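Long-range contacts in thermospermine synthase ACAULIS protein (Medicago truncatula, PDB 6BQ4), which probably makes thermospermine by transferring an aminopropyl group from decarboxylated S-adenosylmethionine to spermidine, releasing methylthioadenosine: residues K127-D132 and R156-I161; Q55-A60 and E135-F140. All coordinates share one frame; numbering follows the deposited sequence.

Contact 1 (K127-D132 and R156-I161); sequences KVVMCD and RLEVVI. With ADN (adenosine), chain C.
The carboxylate of E158 meets K127 through one oxygen, OE1, which lies 3.5 Å from K127 CE, while the flat head of D132 gives one oxygen to each ribose hydroxyl of adenosine. For E158 this is a loose approach: K127 NZ stays 4.5 Å from OE1, beyond a salt bridge, and pairs instead with E173. D132 is gripped far more firmly. O2' donates to OD1 at 2.5 Å and O3' to OD2 at 2.7 Å; D134 N-H adds a bond to OD1 and G111 N-H one to OD2, which should fix the plane of the head and probably favour its charged form. An acidic residue ending the second strand, reading the ribose diol, is characteristic of the Rossmann-like fold of AdoMet-dependent enzymes; here that strand runs parallel to 157-161, one of the two edge strands of the sheet within this chain, in a beta-alpha-beta crossover through helix 135-144. Five backbone bonds join the pair, the straightest from V160 N to M130 O (2.8 Å, 175°), the most bent from D132 N to V160 O (139°). Beta-branched valines suit such extended backbone and pack in rows. Beside them, the bend at chi2 (59°) turns L157 CD1 toward the neighbouring strand, 4.0 Å from V128 CG1 and close to M130 CB as well. On the other face V160 spreads its two methyls: CG2 reaches V129 CG1 at 4.0 Å, and CG1 touches C131 SG, whose side chain also touches A164 of the adenosine site.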
ATOM      1  N   LYS A 127      46.417  -3.003  10.502  1.00 42.51           N
ATOM      2  CA  LYS A 127      45.921  -1.688  10.188  1.00 43.47           C
ATOM      3  C   LYS A 127      44.753  -1.746   9.176  1.00 42.72           C
ATOM      4  O   LYS A 127      44.839  -2.445   8.153  1.00 41.82           O
ATOM      5  CB  LYS A 127      47.035  -0.824   9.631  1.00 46.73           C
ATOM      6  CG  LYS A 127      46.581   0.606   9.377  1.00 51.97           C
ATOM      7  CD  LYS A 127      47.639   1.676   9.669  1.00 57.21           C
ATOM      8  CE  LYS A 127      47.532   2.829   8.672  1.00 61.10           C
ATOM      9  NZ  LYS A 127      47.822   2.369   7.259  1.00 60.55           N
ATOM     10  N   VAL A 128      43.676  -1.015   9.508  1.00 40.73           N
ATOM     11  CA  VAL A 128      42.536  -0.740   8.632  1.00 39.71           C
ATOM     12  C   VAL A 128      42.342   0.785   8.477  1.00 38.42           C
ATOM     13  O   VAL A 128      42.029   1.499   9.467  1.00 38.15           O
ATOM     14  CB  VAL A 128      41.222  -1.383   9.161  1.00 39.81           C
ATOM     15  CG1 VAL A 128      40.064  -1.147   8.182  1.00 40.40           C
ATOM     16  CG2 VAL A 128      41.388  -2.885   9.465  1.00 39.95           C
ATOM     17  N   VAL A 129      42.471   1.273   7.240  1.00 37.14           N
ATOM     18  CA  VAL A 129      42.053   2.623   6.889  1.00 37.14           C
ATOM     19  C   VAL A 129      40.666   2.604   6.269  1.00 40.08           C
ATOM     20  O   VAL A 129      40.459   1.857   5.306  1.00 40.14           O
ATOM     21  CB  VAL A 129      43.006   3.249   5.871  1.00 37.20           C
ATOM     22  CG1 VAL A 129      42.566   4.662   5.473  1.00 36.10           C
ATOM     23  CG2 VAL A 129      44.425   3.268   6.444  1.00 37.56           C
ATOM     24  N   MET A 130      39.718   3.370   6.836  1.00 39.60           N
ATOM     25  CA  MET A 130      38.378   3.604   6.242  1.00 42.24           C
ATOM     26  C   MET A 130      38.372   4.997   5.658  1.00 41.70           C
ATOM     27  O   MET A 130      38.447   6.008   6.415  1.00 41.68           O
ATOM     28  CB  MET A 130      37.271   3.508   7.292  1.00 44.45           C
ATOM     29  CG  MET A 130      35.826   3.880   6.872  1.00 46.86           C
ATOM     30  SD  MET A 130      34.857   4.335   8.344  1.00 54.32           S
ATOM     31  CE  MET A 130      35.078   2.851   9.300  1.00 51.54           C
ATOM     32  N   CYS A 131      38.294   5.064   4.341  1.00 40.08           N
ATOM     33  CA  CYS A 131      38.298   6.357   3.638  1.00 41.21           C
ATOM     34  C   CYS A 131      36.969   6.667   3.005  1.00 41.13           C
ATOM     35  O   CYS A 131      36.702   6.214   1.876  1.00 42.23           O
ATOM     36  CB  CYS A 131      39.374   6.404   2.573  1.00 41.39           C
ATOM     37  SG  CYS A 131      39.439   7.999   1.712  1.00 42.50           S
ATOM     38  N   ASP A 132      36.114   7.375   3.757  1.00 41.64           N
ATOM     39  CA  ASP A 132      34.735   7.734   3.329  1.00 41.79           C
ATOM     40  C   ASP A 132      34.656   9.234   3.137  1.00 42.63           C
ATOM     41  O   ASP A 132      35.112   9.991   3.988  1.00 42.19           O
ATOM     42  CB  ASP A 132      33.697   7.300   4.375  1.00 41.99           C
ATOM     43  CG  ASP A 132      32.299   7.127   3.772  1.00 42.37           C
ATOM     44  OD1 ASP A 132      31.714   8.148   3.337  1.00 41.67           O
ATOM     45  OD2 ASP A 132      31.811   5.972   3.710  1.00 38.73           O
ATOM     46  N   ARG A 156      43.392  -0.291  15.727  1.00 45.62           N
ATOM     47  CA  ARG A 156      43.870  -0.600  14.357  1.00 43.63           C
ATOM     48  C   ARG A 156      43.275   0.228  13.234  1.00 42.19           C
ATOM     49  O   ARG A 156      43.822   0.259  12.114  1.00 40.18           O
ATOM     50  CB  ARG A 156      43.654  -2.077  14.057  1.00 43.36           C
ATOM     51  CG  ARG A 156      44.597  -2.918  14.894  1.00 43.60           C
ATOM     52  CD  ARG A 156      44.352  -4.378  14.721  1.00 43.65           C
ATOM     53  NE  ARG A 156      43.044  -4.729  15.245  1.00 43.22           N
ATOM     54  CZ  ARG A 156      42.386  -5.850  14.943  1.00 42.32           C
ATOM     55  NH1 ARG A 156      42.928  -6.751  14.113  1.00 41.58           N
ATOM     56  NH2 ARG A 156      41.193  -6.085  15.483  1.00 44.13           N
ATOM     57  N   LEU A 157      42.156   0.881  13.536  1.00 44.09           N
ATOM     58  CA  LEU A 157      41.341   1.609  12.544  1.00 44.52           C
ATOM     59  C   LEU A 157      41.723   3.069  12.490  1.00 43.70           C
ATOM     60  O   LEU A 157      41.774   3.739  13.507  1.00 44.76           O
ATOM     61  CB  LEU A 157      39.864   1.521  12.911  1.00 44.61           C
ATOM     62  CG  LEU A 157      38.775   2.233  12.084  1.00 43.75           C
ATOM     63  CD1 LEU A 157      38.770   1.766  10.623  1.00 43.42           C
ATOM     64  CD2 LEU A 157      37.446   1.900  12.767  1.00 44.38           C
ATOM     65  N   GLU A 158      41.999   3.545  11.305  1.00 43.88           N
ATOM     66  CA  GLU A 158      42.155   4.957  11.054  1.00 47.10           C
ATOM     67  C   GLU A 158      40.993   5.365  10.148  1.00 45.79           C
ATOM     68  O   GLU A 158      40.776   4.755   9.091  1.00 43.51           O
ATOM     69  CB  GLU A 158      43.503   5.213  10.382  1.00 52.47           C
ATOM     70  CG  GLU A 158      43.753   6.661   9.967  1.00 56.81           C
ATOM     71  CD  GLU A 158      45.137   6.869   9.333  1.00 62.89           C
ATOM     72  OE1 GLU A 158      46.001   5.933   9.405  1.00 63.95           O
ATOM     73  OE2 GLU A 158      45.353   7.961   8.740  1.00 65.82           O
ATOM     74  N   VAL A 159      40.241   6.381  10.573  1.00 43.60           N
ATOM     75  CA  VAL A 159      39.200   6.971   9.734  1.00 43.51           C
ATOM     76  C   VAL A 159      39.757   8.168   8.999  1.00 42.90           C
ATOM     77  O   VAL A 159      40.286   9.066   9.608  1.00 42.24           O
ATOM     78  CB  VAL A 159      37.979   7.410  10.536  1.00 42.91           C
ATOM     79  CG1 VAL A 159      36.920   8.032   9.615  1.00 43.31           C
ATOM     80  CG2 VAL A 159      37.431   6.219  11.321  1.00 44.87           C
ATOM     81  N   VAL A 160      39.629   8.168   7.704  1.00 41.14           N
ATOM     82  CA  VAL A 160      40.022   9.303   6.882  1.00 45.07           C
ATOM     83  C   VAL A 160      38.779   9.790   6.142  1.00 47.39           C
ATOM     84  O   VAL A 160      38.023   8.954   5.554  1.00 45.07           O
ATOM     85  CB  VAL A 160      41.076   8.871   5.841  1.00 45.07           C
ATOM     86  CG1 VAL A 160      41.246   9.942   4.759  1.00 47.32           C
ATOM     87  CG2 VAL A 160      42.399   8.555   6.520  1.00 45.11           C
ATOM     88  N   ILE A 161      38.576  11.124   6.143  1.00 46.17           N
ATOM     89  CA  ILE A 161      37.440  11.751   5.432  1.00 45.47           C
ATOM     90  C   ILE A 161      37.970  12.377   4.147  1.00 45.82           C
ATOM     91  O   ILE A 161      38.577  13.451   4.167  1.00 44.92           O
ATOM     92  CB  ILE A 161      36.692  12.823   6.283  1.00 45.05           C
ATOM     93  CG1 ILE A 161      36.131  12.203   7.565  1.00 45.38           C
ATOM     94  CG2 ILE A 161      35.589  13.501   5.464  1.00 44.52           C
ATOM     95  CD1 ILE A 161      35.197  11.025   7.312  1.00 46.15           C
TER
HETATM   96  O5' ADN C 401      27.806   4.849  -0.692  1.00 45.93           O
HETATM   97  C5' ADN C 401      28.481   4.026   0.218  1.00 41.42           C
HETATM   98  C4' ADN C 401      29.515   4.858   0.926  1.00 43.12           C
HETATM   99  O4' ADN C 401      30.461   5.355   0.016  1.00 40.99           O
HETATM  100  C3' ADN C 401      28.891   6.065   1.561  1.00 41.36           C
HETATM  101  O3' ADN C 401      29.222   5.998   2.924  1.00 44.15           O
HETATM  102  C2' ADN C 401      29.550   7.217   0.855  1.00 41.06           C
HETATM  103  O2' ADN C 401      29.785   8.272   1.732  1.00 43.13           O
HETATM  104  C1' ADN C 401      30.846   6.633   0.394  1.00 41.17           C
HETATM  105  N9  ADN C 401      31.420   7.285  -0.780  1.00 38.68           N
HETATM  106  C8  ADN C 401      30.810   7.751  -1.848  1.00 39.71           C
HETATM  107  N7  ADN C 401      31.668   8.273  -2.718  1.00 40.22           N
HETATM  108  C5  ADN C 401      32.864   8.116  -2.201  1.00 38.97           C
HETATM  109  C6  ADN C 401      34.232   8.440  -2.563  1.00 40.23           C
HETATM  110  N6  ADN C 401      34.489   9.030  -3.721  1.00 41.08           N
HETATM  111  N1  ADN C 401      35.208   8.125  -1.718  1.00 38.79           N
HETATM  112  C2  ADN C 401      34.974   7.533  -0.568  1.00 40.63           C
HETATM  113  N3  ADN C 401      33.760   7.205  -0.171  1.00 35.63           N
HETATM  114  C4  ADN C 401      32.696   7.472  -0.923  1.00 38.08           C

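Contact 2 (Q55-A60 and E135-F140); sequences QYQDIA and EEVVEF. With ADN (adenosine), chain C.
Strand 58-60 runs 9° from parallel to helix 135-140, their axes 9.8 Å apart, with the CA atoms of I59 and V137 the nearest pair. I59 suits this place because its branches serve different partners. CG2 sits over the centre of the F140 ring in a CH-pi contact, 3.5 Å from the centroid and 9° off the normal, while the extended other arm carries CD1 to V137 CG2 at 3.9 Å. F140 CG stands anti to the backbone N (chi1 -172°), sending the ring toward the strand. With F140 cut back to an alanine, I59 CG2 is likely to lose the ring it lies over, and a gap to open between helix and strand. Here the antiparallel N-terminal sheet packs on the helix after strand 127-132 of the Rossmann-like domain, beside the adenosine site. V137 borders that site: Q57 NE2 passes 3.6 Å from its CG2, and its CG1 lies 3.9 Å from adenosine O3'. The Q57 amide is held chiefly by D134; its NE2 bond to adenosine O2' is weak. L71 of strand 70-73 touches both I59 and F140, Y144 later in the helix meets that ring edge-to-face, and V138 rests on V159 and I161 of strand 157-161.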
ATOM      1  N   GLN A  55      26.156  17.234   3.048  1.00 50.16           N
ATOM      2  CA  GLN A  55      26.186  17.770   1.677  1.00 54.33           C
ATOM      3  C   GLN A  55      25.914  16.712   0.604  1.00 53.13           C
ATOM      4  O   GLN A  55      25.517  17.052  -0.485  1.00 54.79           O
ATOM      5  CB  GLN A  55      27.487  18.526   1.374  1.00 55.99           C
ATOM      6  CG  GLN A  55      28.767  17.708   1.448  1.00 60.48           C
ATOM      7  CD  GLN A  55      30.012  18.564   1.279  1.00 62.71           C
ATOM      8  OE1 GLN A  55      30.620  18.988   2.264  1.00 69.75           O
ATOM      9  NE2 GLN A  55      30.378  18.847   0.039  1.00 64.78           N
ATOM     10  N   TYR A  56      26.090  15.435   0.925  1.00 53.44           N
ATOM     11  CA  TYR A  56      26.008  14.370  -0.064  1.00 54.53           C
ATOM     12  C   TYR A  56      24.691  13.607  -0.055  1.00 56.27           C
ATOM     13  O   TYR A  56      24.296  13.113  -1.101  1.00 57.81           O
ATOM     14  CB  TYR A  56      27.171  13.392   0.097  1.00 53.84           C
ATOM     15  CG  TYR A  56      28.545  14.029  -0.002  1.00 56.16           C
ATOM     16  CD1 TYR A  56      29.058  14.472  -1.241  1.00 58.62           C
ATOM     17  CD2 TYR A  56      29.331  14.200   1.132  1.00 56.41           C
ATOM     18  CE1 TYR A  56      30.321  15.046  -1.334  1.00 60.22           C
ATOM     19  CE2 TYR A  56      30.594  14.785   1.054  1.00 60.66           C
ATOM     20  CZ  TYR A  56      31.084  15.204  -0.177  1.00 60.80           C
ATOM     21  OH  TYR A  56      32.331  15.771  -0.211  1.00 64.48           O
ATOM     22  N   GLN A  57      24.020  13.487   1.094  1.00 53.31           N
ATOM     23  CA  GLN A  57      22.858  12.604   1.165  1.00 54.21           C
ATOM     24  C   GLN A  57      22.008  12.804   2.431  1.00 50.89           C
ATOM     25  O   GLN A  57      22.441  13.360   3.421  1.00 50.27           O
ATOM     26  CB  GLN A  57      23.293  11.099   0.967  1.00 56.81           C
ATOM     27  CG  GLN A  57      24.417  10.605   1.899  1.00 55.51           C
ATOM     28  CD  GLN A  57      25.443   9.661   1.248  1.00 57.32           C
ATOM     29  OE1 GLN A  57      25.091   8.810   0.415  1.00 54.06           O
ATOM     30  NE2 GLN A  57      26.740   9.793   1.664  1.00 55.32           N
ATOM     31  N   ASP A  58      20.752  12.426   2.336  1.00 49.57           N
ATOM     32  CA  ASP A  58      19.896  12.292   3.510  1.00 51.67           C
ATOM     33  C   ASP A  58      20.208  10.990   4.183  1.00 47.29           C
ATOM     34  O   ASP A  58      20.575  10.038   3.502  1.00 43.79           O
ATOM     35  CB  ASP A  58      18.414  12.292   3.127  1.00 57.08           C
ATOM     36  CG  ASP A  58      17.701  13.502   3.623  1.00 64.69           C
ATOM     37  OD1 ASP A  58      18.382  14.531   3.882  1.00 70.64           O
ATOM     38  OD2 ASP A  58      16.459  13.437   3.765  1.00 70.31           O
ATOM     39  N   ILE A  59      20.029  10.952   5.501  1.00 45.23           N
ATOM     40  CA  ILE A  59      20.414   9.813   6.304  1.00 45.61           C
ATOM     41  C   ILE A  59      19.278   9.501   7.213  1.00 44.18           C
ATOM     42  O   ILE A  59      18.772  10.410   7.876  1.00 45.18           O
ATOM     43  CB  ILE A  59      21.616  10.110   7.197  1.00 47.46           C
ATOM     44  CG1 ILE A  59      22.764  10.668   6.370  1.00 49.85           C
ATOM     45  CG2 ILE A  59      22.073   8.849   7.892  1.00 47.83           C
ATOM     46  CD1 ILE A  59      23.953  11.133   7.195  1.00 52.04           C
ATOM     47  N   ALA A  60      18.931   8.227   7.311  1.00 39.69           N
ATOM     48  CA  ALA A  60      17.875   7.798   8.211  1.00 40.42           C
ATOM     49  C   ALA A  60      18.214   6.469   8.786  1.00 40.24           C
ATOM     50  O   ALA A  60      18.788   5.625   8.089  1.00 41.41           O
ATOM     51  CB  ALA A  60      16.541   7.721   7.479  1.00 41.60           C
ATOM     52  N   GLU A 135      31.721  12.678   6.238  1.00 40.81           N
ATOM     53  CA  GLU A 135      31.915  12.609   7.690  1.00 42.31           C
ATOM     54  C   GLU A 135      30.636  12.400   8.491  1.00 40.15           C
ATOM     55  O   GLU A 135      30.628  11.741   9.559  1.00 41.15           O
ATOM     56  CB  GLU A 135      32.654  13.862   8.194  1.00 43.97           C
ATOM     57  CG  GLU A 135      33.237  13.659   9.557  1.00 47.78           C
ATOM     58  CD  GLU A 135      34.081  14.842  10.029  1.00 52.79           C
ATOM     59  OE1 GLU A 135      33.863  15.998   9.521  1.00 54.77           O
ATOM     60  OE2 GLU A 135      34.963  14.615  10.896  1.00 54.94           O
ATOM     61  N   GLU A 136      29.561  12.986   8.007  1.00 42.47           N
ATOM     62  CA  GLU A 136      28.259  12.829   8.627  1.00 44.52           C
ATOM     63  C   GLU A 136      27.745  11.409   8.617  1.00 43.23           C
ATOM     64  O   GLU A 136      27.080  10.983   9.580  1.00 42.63           O
ATOM     65  CB  GLU A 136      27.223  13.724   7.958  1.00 47.52           C
ATOM     66  CG  GLU A 136      27.481  15.224   8.099  1.00 50.28           C
ATOM     67  CD  GLU A 136      27.556  15.710   9.557  1.00 52.91           C
ATOM     68  OE1 GLU A 136      27.140  14.965  10.485  1.00 53.72           O
ATOM     69  OE2 GLU A 136      28.011  16.833   9.768  1.00 57.12           O
ATOM     70  N   VAL A 137      28.017  10.674   7.546  1.00 42.16           N
ATOM     71  CA  VAL A 137      27.624   9.268   7.549  1.00 41.31           C
ATOM     72  C   VAL A 137      28.391   8.512   8.611  1.00 39.98           C
ATOM     73  O   VAL A 137      27.797   7.716   9.386  1.00 38.98           O
ATOM     74  CB  VAL A 137      27.751   8.611   6.167  1.00 43.50           C
ATOM     75  CG1 VAL A 137      27.586   7.096   6.252  1.00 42.77           C
ATOM     76  CG2 VAL A 137      26.705   9.197   5.205  1.00 43.72           C
ATOM     77  N   VAL A 138      29.690   8.785   8.688  1.00 39.68           N
ATOM     78  CA  VAL A 138      30.553   8.100   9.633  1.00 39.20           C
ATOM     79  C   VAL A 138      30.105   8.419  11.030  1.00 40.55           C
ATOM     80  O   VAL A 138      29.995   7.492  11.870  1.00 40.27           O
ATOM     81  CB  VAL A 138      32.050   8.463   9.448  1.00 40.93           C
ATOM     82  CG1 VAL A 138      32.916   7.924  10.586  1.00 40.36           C
ATOM     83  CG2 VAL A 138      32.577   7.936   8.136  1.00 40.69           C
ATOM     84  N   GLU A 139      29.856   9.700  11.297  1.00 39.59           N
ATOM     85  CA  GLU A 139      29.481  10.119  12.665  1.00 42.46           C
ATOM     86  C   GLU A 139      28.135   9.556  13.065  1.00 41.78           C
ATOM     87  O   GLU A 139      27.955   9.100  14.184  1.00 40.69           O
ATOM     88  CB  GLU A 139      29.469  11.646  12.805  1.00 45.57           C
ATOM     89  CG  GLU A 139      30.853  12.252  12.943  1.00 49.49           C
ATOM     90  CD  GLU A 139      31.590  11.806  14.209  1.00 52.80           C
ATOM     91  OE1 GLU A 139      30.952  11.721  15.297  1.00 60.16           O
ATOM     92  OE2 GLU A 139      32.784  11.508  14.114  1.00 55.72           O
ATOM     93  N   PHE A 140      27.198   9.556  12.130  1.00 39.99           N
ATOM     94  CA  PHE A 140      25.875   8.972  12.354  1.00 38.95           C
ATOM     95  C   PHE A 140      25.961   7.509  12.717  1.00 39.87           C
ATOM     96  O   PHE A 140      25.398   7.087  13.749  1.00 38.62           O
ATOM     97  CB  PHE A 140      25.050   9.108  11.074  1.00 39.99           C
ATOM     98  CG  PHE A 140      23.608   8.720  11.216  1.00 39.21           C
ATOM     99  CD1 PHE A 140      22.659   9.665  11.606  1.00 39.73           C
ATOM    100  CD2 PHE A 140      23.181   7.414  10.926  1.00 39.47           C
ATOM    101  CE1 PHE A 140      21.312   9.325  11.705  1.00 39.66           C
ATOM    102  CE2 PHE A 140      21.847   7.075  11.022  1.00 38.19           C
ATOM    103  CZ  PHE A 140      20.904   8.024  11.418  1.00 38.77           C
TER
HETATM  104  O5' ADN C 401      27.806   4.849  -0.692  1.00 45.93           O
HETATM  105  C5' ADN C 401      28.481   4.026   0.218  1.00 41.42           C
HETATM  106  C4' ADN C 401      29.515   4.858   0.926  1.00 43.12           C
HETATM  107  O4' ADN C 401      30.461   5.355   0.016  1.00 40.99           O
HETATM  108  C3' ADN C 401      28.891   6.065   1.561  1.00 41.36           C
HETATM  109  O3' ADN C 401      29.222   5.998   2.924  1.00 44.15           O
HETATM  110  C2' ADN C 401      29.550   7.217   0.855  1.00 41.06           C
HETATM  111  O2' ADN C 401      29.785   8.272   1.732  1.00 43.13           O
HETATM  112  C1' ADN C 401      30.846   6.633   0.394  1.00 41.17           C
HETATM  113  N9  ADN C 401      31.420   7.285  -0.780  1.00 38.68           N
HETATM  114  C8  ADN C 401      30.810   7.751  -1.848  1.00 39.71           C
HETATM  115  N7  ADN C 401      31.668   8.273  -2.718  1.00 40.22           N
HETATM  116  C5  ADN C 401      32.864   8.116  -2.201  1.00 38.97           C
HETATM  117  C6  ADN C 401      34.232   8.440  -2.563  1.00 40.23           C
HETATM  118  N6  ADN C 401      34.489   9.030  -3.721  1.00 41.08           N
HETATM  119  N1  ADN C 401      35.208   8.125  -1.718  1.00 38.79           N
HETATM  120  C2  ADN C 401      34.974   7.533  -0.568  1.00 40.63           C
HETATM  121  N3  ADN C 401      33.760   7.205  -0.171  1.00 35.63           N
HETATM  122  C4  ADN C 401      32.696   7.472  -0.923  1.00 38.08           C

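In the fold
From the N terminus, Q55-A60 comes first, within the beta-rich N-terminal part. The chain then passes through strands and helices to K127-D132, turns directly into E135-F140, where contact 2 closes a loop of 74 residues, and goes on to R156-I161, where contact 1 closes one of 23. The two loops cross: strand 127-132 lies within the first, helix 135-144 within the second. Contact 1 joins neighbouring strands of the catalytic-domain sheet, whereas contact 2 fastens the N-terminal domain to that domain. They meet where I161 CD1 packs on E135 CA at 3.7 Å and V138 packs on D132, and both border the adenosine.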